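Local coordinates for amidase, hydantoinase/carbamoylase family (Burkholderia vietnamiensis, PDB 5I4M), which probably hydrolyses N-carbamoyl-L-amino acids as a dinuclear zinc amidase of the peptidase M20 family, working as a two-subunit assembly, at residues G48-L53 against G111-G116; R52-D57 against H104-P109; Y118-G123 against V143-N148; S152-A157 against R176-G181. All coordinates share one frame; numbering follows the deposited sequence. Where two conformers were deposited one is given.

Contact 1 (G48-L53 against G111-G116). With ZN (zinc ion), chain C; ZN (zinc ion), chain D; 3PG (3-phosphoglyceric acid), chain E.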
# COMPACT_ATOMS: atom_id res chain seq x y z
N GLY A 48 12.01 16.43 -12.05
CA GLY A 48 12.60 16.44 -13.37
C GLY A 48 12.51 15.14 -14.13
O GLY A 48 13.27 14.95 -15.08
N GLY A 49 11.63 14.23 -13.71
CA GLY A 49 11.36 13.01 -14.42
C GLY A 49 10.02 13.04 -15.13
O GLY A 49 9.47 14.10 -15.45
N VAL A 50 9.49 11.85 -15.39
CA VAL A 50 8.28 11.69 -16.17
C VAL A 50 7.40 10.65 -15.48
O VAL A 50 7.86 9.55 -15.18
CB VAL A 50 8.59 11.25 -17.61
CG1 VAL A 50 7.32 10.89 -18.35
CG2 VAL A 50 9.35 12.36 -18.33
N CYS A 51 6.15 11.01 -15.22
CA CYS A 51 5.14 10.09 -14.71
C CYS A 51 4.06 10.00 -15.78
O CYS A 51 3.11 10.79 -15.79
CB CYS A 51 4.58 10.57 -13.38
SG CYS A 51 3.33 9.46 -12.72
N ARG A 52 4.23 9.04 -16.70
CA ARG A 52 3.39 8.94 -17.89
C ARG A 52 3.02 7.47 -18.06
O ARG A 52 3.52 6.78 -18.95
CB ARG A 52 4.10 9.49 -19.12
CG ARG A 52 3.25 9.53 -20.39
CD ARG A 52 3.92 10.43 -21.43
NE ARG A 52 5.11 9.80 -21.99
CZ ARG A 52 6.26 10.43 -22.21
NH1 ARG A 52 6.41 11.71 -21.89
NH2 ARG A 52 7.27 9.75 -22.75
N LEU A 53 2.15 6.99 -17.18
CA LEU A 53 1.79 5.58 -17.22
C LEU A 53 1.05 5.24 -18.50
O LEU A 53 0.37 6.08 -19.10
CB LEU A 53 0.96 5.21 -15.99
CG LEU A 53 1.74 4.82 -14.73
CD1 LEU A 53 2.51 3.52 -14.94
CD2 LEU A 53 2.68 5.92 -14.29
N GLY A 111 9.48 7.62 -13.50
CA GLY A 111 10.18 7.41 -14.74
C GLY A 111 11.16 8.52 -15.08
O GLY A 111 11.08 9.66 -14.62
N GLY A 112 12.11 8.17 -15.94
CA GLY A 112 13.08 9.12 -16.44
C GLY A 112 12.69 9.64 -17.81
O GLY A 112 11.75 9.18 -18.45
N ARG A 113 13.46 10.63 -18.27
CA ARG A 113 13.21 11.28 -19.54
C ARG A 113 13.76 10.52 -20.74
O ARG A 113 13.60 10.99 -21.87
CB ARG A 113 13.80 12.70 -19.52
CG ARG A 113 13.07 13.64 -18.55
CD ARG A 113 13.84 14.94 -18.28
NE ARG A 113 15.12 14.65 -17.63
CZ ARG A 113 16.29 15.15 -18.00
NH1 ARG A 113 16.36 16.02 -19.00
NH2 ARG A 113 17.39 14.78 -17.36
N PHE A 114 14.37 9.35 -20.54
CA PHE A 114 15.03 8.67 -21.64
C PHE A 114 14.59 7.22 -21.85
O PHE A 114 14.61 6.73 -22.99
CB PHE A 114 16.55 8.73 -21.44
CG PHE A 114 17.08 10.14 -21.40
CD1 PHE A 114 17.36 10.82 -22.57
CD2 PHE A 114 17.26 10.79 -20.18
CE1 PHE A 114 17.83 12.13 -22.54
CE2 PHE A 114 17.74 12.10 -20.14
CZ PHE A 114 18.03 12.76 -21.32
N ASP A 115 14.22 6.52 -20.78
CA ASP A 115 13.82 5.12 -20.90
C ASP A 115 12.67 5.00 -21.90
O ASP A 115 11.65 5.68 -21.75
CB ASP A 115 13.44 4.58 -19.52
CG ASP A 115 12.93 3.15 -19.52
OD1 ASP A 115 12.97 2.45 -20.56
OD2 ASP A 115 12.50 2.71 -18.42
N GLY A 116 12.87 4.20 -22.94
CA GLY A 116 11.86 4.04 -23.97
C GLY A 116 11.73 5.19 -24.96
O GLY A 116 11.81 4.98 -26.18
ZN ZN C . 12.51 0.70 -21.68
ZN ZN D . 11.46 1.04 -17.98
C1 3PG E . 11.73 -4.48 -17.34
O1 3PG E . 11.47 -4.22 -16.16
O2 3PG E . 12.84 -4.93 -17.70
C2 3PG E . 10.66 -4.24 -18.37
O3 3PG E . 10.93 -5.02 -19.55
C3 3PG E . 10.67 -2.77 -18.73
O1P 3PG E . 11.91 -2.45 -19.36
P 3PG E . 12.35 -0.88 -19.50
O2P 3PG E . 11.12 -0.13 -19.97
O3P 3PG E . 12.75 -0.49 -18.08
O4P 3PG E . 13.48 -0.91 -20.54
O HOH W 1 12.30 -0.95 -23.10

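Contact 2 (R52-D57 against H104-P109). With ZN (zinc ion), chain C.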
# COMPACT_ATOMS: atom_id res chain seq x y z
N ARG A 52 4.23 9.04 -16.70
CA ARG A 52 3.39 8.94 -17.89
C ARG A 52 3.02 7.47 -18.06
O ARG A 52 3.52 6.78 -18.95
CB ARG A 52 4.10 9.49 -19.12
CG ARG A 52 3.25 9.53 -20.39
CD ARG A 52 3.92 10.43 -21.43
NE ARG A 52 5.11 9.80 -21.99
CZ ARG A 52 6.26 10.43 -22.21
NH1 ARG A 52 6.41 11.71 -21.89
NH2 ARG A 52 7.27 9.75 -22.75
N LEU A 53 2.15 6.99 -17.18
CA LEU A 53 1.79 5.58 -17.22
C LEU A 53 1.05 5.24 -18.50
O LEU A 53 0.37 6.08 -19.10
CB LEU A 53 0.96 5.21 -15.99
CG LEU A 53 1.74 4.82 -14.73
CD1 LEU A 53 2.51 3.52 -14.94
CD2 LEU A 53 2.68 5.92 -14.29
N ALA A 54 1.21 3.99 -18.94
CA ALA A 54 0.61 3.54 -20.19
C ALA A 54 -0.90 3.78 -20.21
O ALA A 54 -1.60 3.51 -19.23
CB ALA A 54 0.90 2.06 -20.40
N LEU A 55 -1.39 4.27 -21.34
CA LEU A 55 -2.81 4.42 -21.65
C LEU A 55 -3.52 5.41 -20.73
O LEU A 55 -4.75 5.37 -20.61
CB LEU A 55 -3.52 3.05 -21.64
CG LEU A 55 -2.79 2.03 -22.53
CD1 LEU A 55 -3.58 0.72 -22.67
CD2 LEU A 55 -2.49 2.62 -23.91
N THR A 56 -2.77 6.29 -20.07
CA THR A 56 -3.35 7.47 -19.46
C THR A 56 -3.52 8.56 -20.52
O THR A 56 -3.04 8.44 -21.65
CB THR A 56 -2.45 8.01 -18.35
OG1 THR A 56 -1.17 8.36 -18.92
CG2 THR A 56 -2.25 6.98 -17.25
N ASP A 57 -4.19 9.66 -20.14
CA ASP A 57 -4.27 10.79 -21.05
C ASP A 57 -2.89 11.34 -21.40
O ASP A 57 -2.70 11.89 -22.50
CB ASP A 57 -5.12 11.91 -20.46
CG ASP A 57 -6.59 11.64 -20.56
OD1 ASP A 57 -6.97 10.64 -21.22
OD2 ASP A 57 -7.37 12.44 -20.01
N HIS A 104 9.11 2.35 -26.49
CA HIS A 104 7.87 2.67 -25.80
C HIS A 104 7.86 4.13 -25.36
O HIS A 104 8.90 4.70 -25.02
CB HIS A 104 7.67 1.77 -24.58
CG HIS A 104 8.81 1.80 -23.60
ND1 HIS A 104 8.76 2.53 -22.43
CD2 HIS A 104 10.01 1.18 -23.61
CE1 HIS A 104 9.90 2.36 -21.77
NE2 HIS A 104 10.66 1.54 -22.46
N ALA A 105 6.68 4.71 -25.35
CA ALA A 105 6.52 6.07 -24.85
C ALA A 105 5.99 6.12 -23.42
O ALA A 105 6.04 7.19 -22.81
CB ALA A 105 5.58 6.86 -25.78
N ASP A 106 5.49 5.01 -22.89
CA ASP A 106 5.00 4.99 -21.52
C ASP A 106 6.16 4.90 -20.55
O ASP A 106 7.27 4.49 -20.90
CB ASP A 106 4.02 3.83 -21.31
CG ASP A 106 4.68 2.46 -21.45
OD1 ASP A 106 5.07 2.11 -22.58
OD2 ASP A 106 4.76 1.72 -20.44
N SER A 107 5.91 5.31 -19.30
CA SER A 107 6.96 5.34 -18.29
C SER A 107 6.49 4.72 -16.99
O SER A 107 5.31 4.40 -16.80
CB SER A 107 7.43 6.78 -18.01
OG SER A 107 6.54 7.41 -17.10
N GLN A 108 7.45 4.56 -16.09
CA GLN A 108 7.17 4.25 -14.70
C GLN A 108 6.63 5.49 -14.00
O GLN A 108 6.77 6.61 -14.49
CB GLN A 108 8.45 3.78 -14.03
CG GLN A 108 8.98 2.51 -14.60
CD GLN A 108 8.22 1.33 -14.04
OE1 GLN A 108 7.62 1.43 -12.97
NE2 GLN A 108 8.21 0.22 -14.77
N PRO A 109 6.00 5.31 -12.82
CA PRO A 109 5.60 6.48 -12.03
C PRO A 109 6.79 7.33 -11.61
O PRO A 109 6.66 8.55 -11.53
CB PRO A 109 4.89 5.86 -10.81
CG PRO A 109 5.33 4.41 -10.78
CD PRO A 109 5.59 4.03 -12.21
ZN ZN C . 12.51 0.70 -21.68
O HOH W 2 3.68 2.58 -18.17
O HOH W 1 12.30 -0.95 -23.10

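Contact 3 (Y118-G123 against V143-N148)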
# COMPACT_ATOMS: atom_id res chain seq x y z
N TYR A 118 13.60 7.60 -25.80
CA TYR A 118 14.79 7.81 -26.64
C TYR A 118 14.73 6.93 -27.89
O TYR A 118 15.01 7.40 -29.00
CB TYR A 118 16.04 7.52 -25.82
CG TYR A 118 17.37 7.52 -26.56
CD1 TYR A 118 17.66 8.46 -27.55
CD2 TYR A 118 18.35 6.58 -26.24
CE1 TYR A 118 18.89 8.46 -28.19
CE2 TYR A 118 19.57 6.57 -26.88
CZ TYR A 118 19.84 7.51 -27.85
OH TYR A 118 21.07 7.48 -28.48
N GLY A 119 14.35 5.66 -27.74
CA GLY A 119 14.30 4.79 -28.91
C GLY A 119 13.23 5.19 -29.91
O GLY A 119 13.42 5.05 -31.12
N VAL A 120 12.10 5.70 -29.42
CA VAL A 120 11.07 6.19 -30.32
C VAL A 120 11.56 7.43 -31.05
O VAL A 120 11.49 7.52 -32.28
CB VAL A 120 9.76 6.48 -29.55
CG1 VAL A 120 8.74 7.14 -30.47
CG2 VAL A 120 9.19 5.18 -28.96
N LEU A 121 12.05 8.41 -30.30
CA LEU A 121 12.47 9.67 -30.91
C LEU A 121 13.75 9.50 -31.72
O LEU A 121 13.96 10.23 -32.70
CB LEU A 121 12.63 10.74 -29.83
CG LEU A 121 11.31 11.12 -29.17
CD1 LEU A 121 11.51 12.22 -28.13
CD2 LEU A 121 10.29 11.57 -30.22
N GLY A 122 14.62 8.57 -31.32
CA GLY A 122 15.75 8.22 -32.17
C GLY A 122 15.30 7.68 -33.51
O GLY A 122 15.87 8.02 -34.55
N GLY A 123 14.25 6.86 -33.51
CA GLY A 123 13.69 6.40 -34.78
C GLY A 123 13.15 7.54 -35.62
O GLY A 123 13.42 7.61 -36.82
N VAL A 143 9.04 3.32 -37.72
CA VAL A 143 9.24 3.58 -36.29
C VAL A 143 7.97 3.15 -35.57
O VAL A 143 6.87 3.49 -36.00
CB VAL A 143 9.54 5.07 -36.02
CG1 VAL A 143 9.90 5.28 -34.55
CG2 VAL A 143 10.63 5.55 -36.94
N VAL A 144 8.12 2.42 -34.46
CA VAL A 144 6.99 1.84 -33.75
C VAL A 144 6.96 2.39 -32.33
O VAL A 144 8.01 2.54 -31.69
CB VAL A 144 7.05 0.30 -33.75
CG1 VAL A 144 5.80 -0.29 -33.11
CG2 VAL A 144 7.20 -0.24 -35.18
N ILE A 145 5.75 2.70 -31.84
CA ILE A 145 5.49 2.82 -30.41
C ILE A 145 4.78 1.55 -29.96
O ILE A 145 3.68 1.25 -30.43
CB ILE A 145 4.63 4.05 -30.08
CG1 ILE A 145 5.35 5.34 -30.51
CG2 ILE A 145 4.33 4.07 -28.58
CD1 ILE A 145 4.45 6.55 -30.56
N TRP A 146 5.40 0.82 -29.04
CA TRP A 146 4.78 -0.39 -28.50
C TRP A 146 4.02 -0.06 -27.22
O TRP A 146 4.52 0.66 -26.36
CB TRP A 146 5.82 -1.47 -28.20
CG TRP A 146 6.62 -1.89 -29.40
CD1 TRP A 146 7.90 -1.52 -29.70
CD2 TRP A 146 6.20 -2.77 -30.46
NE1 TRP A 146 8.30 -2.11 -30.89
CE2 TRP A 146 7.28 -2.88 -31.37
CE3 TRP A 146 5.02 -3.47 -30.73
CZ2 TRP A 146 7.21 -3.66 -32.52
CZ3 TRP A 146 4.95 -4.26 -31.87
CH2 TRP A 146 6.04 -4.34 -32.76
N THR A 147 2.83 -0.64 -27.08
CA THR A 147 1.93 -0.31 -25.98
C THR A 147 2.35 -0.94 -24.66
O THR A 147 2.72 -2.12 -24.60
CB THR A 147 0.52 -0.79 -26.33
OG1 THR A 147 0.01 -0.04 -27.44
CG2 THR A 147 -0.43 -0.67 -25.13
N ASN A 148 2.25 -0.15 -23.58
CA ASN A 148 2.37 -0.63 -22.20
C ASN A 148 3.62 -1.48 -21.99
O ASN A 148 3.57 -2.56 -21.39
CB ASN A 148 1.13 -1.42 -21.77
CG ASN A 148 1.18 -1.79 -20.28
OD1 ASN A 148 1.48 -0.94 -19.45
ND2 ASN A 148 0.94 -3.06 -19.96

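Contact 4 (S152-A157 against R176-G181)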
# COMPACT_ATOMS: atom_id res chain seq x y z
N SER A 152 3.88 -1.87 -15.61
CA SER A 152 3.68 -1.34 -14.26
C SER A 152 2.20 -1.12 -13.95
O SER A 152 1.69 -1.62 -12.94
CB SER A 152 4.45 -0.03 -14.09
OG SER A 152 4.18 0.53 -12.81
N ARG A 153 1.49 -0.37 -14.81
CA ARG A 153 0.07 -0.12 -14.58
C ARG A 153 -0.76 -1.36 -14.87
O ARG A 153 -1.67 -1.71 -14.11
CB ARG A 153 -0.42 1.04 -15.43
CG ARG A 153 -1.91 1.29 -15.27
CD ARG A 153 -2.43 2.40 -16.17
NE ARG A 153 -3.88 2.53 -15.96
CZ ARG A 153 -4.70 3.22 -16.75
NH1 ARG A 153 -4.24 3.87 -17.82
NH2 ARG A 153 -6.00 3.25 -16.45
N PHE A 154 -0.49 -2.02 -15.99
CA PHE A 154 -1.02 -3.34 -16.30
C PHE A 154 0.18 -4.26 -16.41
O PHE A 154 1.17 -3.91 -17.04
CB PHE A 154 -1.82 -3.37 -17.61
CG PHE A 154 -2.62 -2.12 -17.89
CD1 PHE A 154 -2.01 -1.02 -18.48
CD2 PHE A 154 -3.98 -2.07 -17.64
CE1 PHE A 154 -2.73 0.13 -18.76
CE2 PHE A 154 -4.72 -0.93 -17.92
CZ PHE A 154 -4.09 0.17 -18.48
N ALA A 155 0.09 -5.43 -15.79
CA ALA A 155 1.23 -6.33 -15.83
C ALA A 155 0.90 -7.56 -16.69
O ALA A 155 -0.27 -7.93 -16.82
CB ALA A 155 1.61 -6.79 -14.42
N PRO A 156 1.90 -8.21 -17.27
CA PRO A 156 3.32 -7.93 -17.16
C PRO A 156 3.83 -6.98 -18.24
O PRO A 156 3.04 -6.36 -18.96
CB PRO A 156 3.95 -9.31 -17.33
CG PRO A 156 3.07 -9.95 -18.33
CD PRO A 156 1.66 -9.49 -17.98
N ALA A 157 5.15 -6.90 -18.35
CA ALA A 157 5.79 -6.04 -19.33
C ALA A 157 5.69 -6.62 -20.74
O ALA A 157 5.45 -7.82 -20.93
CB ALA A 157 7.26 -5.85 -18.97
N ARG A 176 -5.49 -7.60 -19.67
CA ARG A 176 -4.66 -7.22 -18.52
C ARG A 176 -5.27 -6.01 -17.83
O ARG A 176 -5.78 -5.10 -18.48
CB ARG A 176 -3.23 -6.91 -18.96
CG ARG A 176 -2.50 -8.04 -19.69
CD ARG A 176 -2.52 -9.33 -18.89
NE ARG A 176 -3.72 -10.12 -19.19
CZ ARG A 176 -4.18 -11.10 -18.42
NH1 ARG A 176 -3.54 -11.43 -17.31
NH2 ARG A 176 -5.28 -11.75 -18.78
N LYS A 177 -5.24 -6.01 -16.49
CA LYS A 177 -6.00 -5.04 -15.70
C LYS A 177 -5.10 -4.19 -14.82
O LYS A 177 -4.03 -4.64 -14.37
CB LYS A 177 -7.02 -5.75 -14.79
CG LYS A 177 -8.17 -6.44 -15.50
CD LYS A 177 -9.01 -7.25 -14.52
CE LYS A 177 -10.11 -8.06 -15.22
NZ LYS A 177 -11.23 -7.21 -15.72
N ASP A 178 -5.54 -2.96 -14.54
CA ASP A 178 -4.81 -2.13 -13.60
C ASP A 178 -5.40 -2.32 -12.20
O ASP A 178 -6.29 -3.15 -11.98
CB ASP A 178 -4.76 -0.66 -14.06
CG ASP A 178 -6.09 0.10 -13.92
OD1 ASP A 178 -7.08 -0.41 -13.35
OD2 ASP A 178 -6.13 1.27 -14.38
N VAL A 179 -4.90 -1.55 -11.22
CA VAL A 179 -5.33 -1.78 -9.85
C VAL A 179 -6.79 -1.42 -9.65
O VAL A 179 -7.39 -1.84 -8.65
CB VAL A 179 -4.46 -0.98 -8.85
CG1 VAL A 179 -3.03 -1.57 -8.79
CG2 VAL A 179 -4.45 0.50 -9.21
N ASP A 180 -7.40 -0.67 -10.57
CA ASP A 180 -8.82 -0.35 -10.48
C ASP A 180 -9.68 -1.26 -11.34
O ASP A 180 -10.88 -1.02 -11.47
CB ASP A 180 -9.06 1.11 -10.89
CG ASP A 180 -8.35 2.08 -9.98
OD1 ASP A 180 -8.31 1.85 -8.76
OD2 ASP A 180 -7.82 3.09 -10.50
N GLY A 181 -9.09 -2.30 -11.94
CA GLY A 181 -9.87 -3.20 -12.75
C GLY A 181 -10.09 -2.76 -14.19
O GLY A 181 -10.84 -3.43 -14.91
O HOH W 3 -2.35 -0.24 -11.78
O HOH W 4 -2.00 -6.20 -13.96
O HOH W 5 -1.10 -10.39 -15.82

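Contact 1 (G48-L53 against G111-G116)
Val50 and Arg113 meet with their side chains crossing at about a right angle, beside a single antiparallel bridge that leads into the dinuclear zinc site of this M20-family amidase. The branch that touches is CG2 of Val50, which stands anti to the carbonyl carbon and lies 3.9 Å from Arg113 CG. Val50 CB, for its part, faces Gly112 O. Arg113 CD lies 3.3 Å from Gly48 O; the bend at chi3 (-62°) then directs NE and the guanidinium, which carries on to a salt bridge with Asp408 and has Phe114 CE2 over one face, toward its rim. Between the backbones, Val50 and Gly111 form a hydrogen-bonded pair. Val50 N donates to Gly111 O over 2.8 Å at 168°, coming from above the carbonyl plane; the return bond from Gly111 N to Val50 O is weak. The strands of chain run close here, with Gly49 CA 3.4 Å from Gly111 O in a CA-H...O contact. Glu407 accepts from the backbone N of both Phe114 and Asp115, which probably helps hold the loop that carries Asp115. There the Asp115 carboxylate bridges the two zinc ions, OD1 at 2.1 Å from one and OD2 at 2.0 Å from the other.

Contact 2 (R52-D57 against H104-P109)
Arg52 CB lies 3.8 Å from Ser107 OG, the same hydroxyl that accepts from Arg52 N. With CG anti to the backbone N (chi1 -175°), the aliphatic chain packs on Leu58 and Ala62 of helix 57-72, and CD comes to 4.1 Å from Ala105 O. A bend at chi3 (72°) then turns the guanidinium edge to that oxygen. NE and NH2 grip it side-on, at 2.9 Å from NE to Ala105 O and 2.8 Å from NH2 to Ala105 O. The oxygen sits 5° from the guanidinium plane, and NH2 meets it in the carbonyl plane on a lone pair. NH1 turns elsewhere, to Ile42 O. On the backbone, Ser107 N donates to Arg52 O at 2.8 Å, so the two residues are joined in both directions. Farther along, Leu53 CD2 packs 4.0 Å from Pro109 CD, and Ala54 CB rests on Asp106 CB. One water accepts from Ala54 N and donates to Asp106 OD2 and Ser107 O. Asp106 OD1 accepts from Glu149 N and OD2 from Glu150 N. Asp106 O, lying in the imidazole plane, accepts from His104 ND1, a second-shell bond that probably orients the ring whose NE2 binds zinc in this dinuclear M20 metal site.

Contact 3 (Y118-G123 against V143-N148)
Val120 and Ile145 make the apolar side-chain contact between helix 117-132 and strand 141-145: CG1 of Val120 lies 3.8 Å from CG1 of Ile145, and the two side chains cross at about a right angle. The second branch of Val120, CG2, is turned to the strand backbone and comes within 4.0 Å of Val144 O. Val143 points toward the helix and, in one of its two conformers, meets the helix backbone with both methyls. In that conformer CG1, anti to the backbone N (chi1 -173°), faces Val120 O, while CG2 faces Gly123 O. Gly123 lies against Val143, with 5.5 Å from Gly123 CA to Val143 CA. No hydrogen bond crosses the interface, so packing alone joins the two segments here.

The axes of 118-123 and 143-145 pass 7.9 Å apart, with chain directions 151° from each other, so helix and strand run roughly antiparallel. In the next shell, backbone hydrogen bonds tie Val143 to Met87 and Ile145 to Val85 in one neighbouring strand, and Val144 to Thr101 and Ser103 in the other, setting the strand from both edges. Val144 points away from the helix, and its CG1 lies over the centre of the Trp146 ring, 3.4 Å above the plane. Beyond the helix, Leu121 packs against helix 29-39, on Leu32, Leu36 and Val39. Ile145 also touches Ala105, which follows the zinc ligand His104. Strand 99-103, helix 117-132 and strand 141-145, with its two strands parallel, form a beta-alpha-beta unit of the M20 catalytic domain.

Contact 4 (S152-A157 against R176-G181)
Arg153 stands fully extended, with CG anti to the backbone N (chi1 177°) and the chain straight to NE, whereas the Asp178 carboxylate is folded between its own N and carbonyl carbon (chi1 73°). The two side chains thus lie side by side, pointing the same way, and NE and NH2 of Arg153 both grip one oxygen in a side-on salt bridge. NH2 is 2.9 Å from Asp178 OD2, nearly along the C-O axis; NE is 3.0 Å from Asp178 OD2, on its anti lone pair. Guanidinium and carboxylate planes differ by 33°. Arg153 NH2 also has Glu187 as a partner, so two acidic groups probably share its charge. The other oxygen, Asp178 OD1, accepts from Asp180 N in an Asx turn, within a type I turn that runs from Asp178 to Gly181 and leads toward helix 184-191. The Phe154 ring is nearly parallel to the carboxylate, with CE2 at 3.9 Å from Asp178 CB, and its CZ lies over one face of the Arg153 guanidinium, toward the rim. Arg176, its NE bonded to Tyr172 O, lays CD 3.4 Å from Ala155 O. Two waters join backbone atoms, Arg153 O to Val179 N and Ala155 N to Lys177 O; a third links Ala155 O to Arg176 NH1.

How the contacts relate
From the N terminus, the loop between helices 29-39 and 57-72 is used twice: 48-53 pairs with 111-116 in contact 1, and 52-57 with 104-109 in contact 2. The sequence span of contact 2 lies within that of contact 1, and both return to the loop between strand 99-103 and helix 117-132. Contact 3 opens just after contact 1 closes and lays that helix on strand 141-145. Contact 4 follows in series, closing the helical excursion 159-175. The contacts also meet in space: Asp115 and His104 share a zinc ion, Ala54 O lies 3.0 Å from Arg153 NH1, and Asn148 ND2 lies 3.0 Å from Phe154 O.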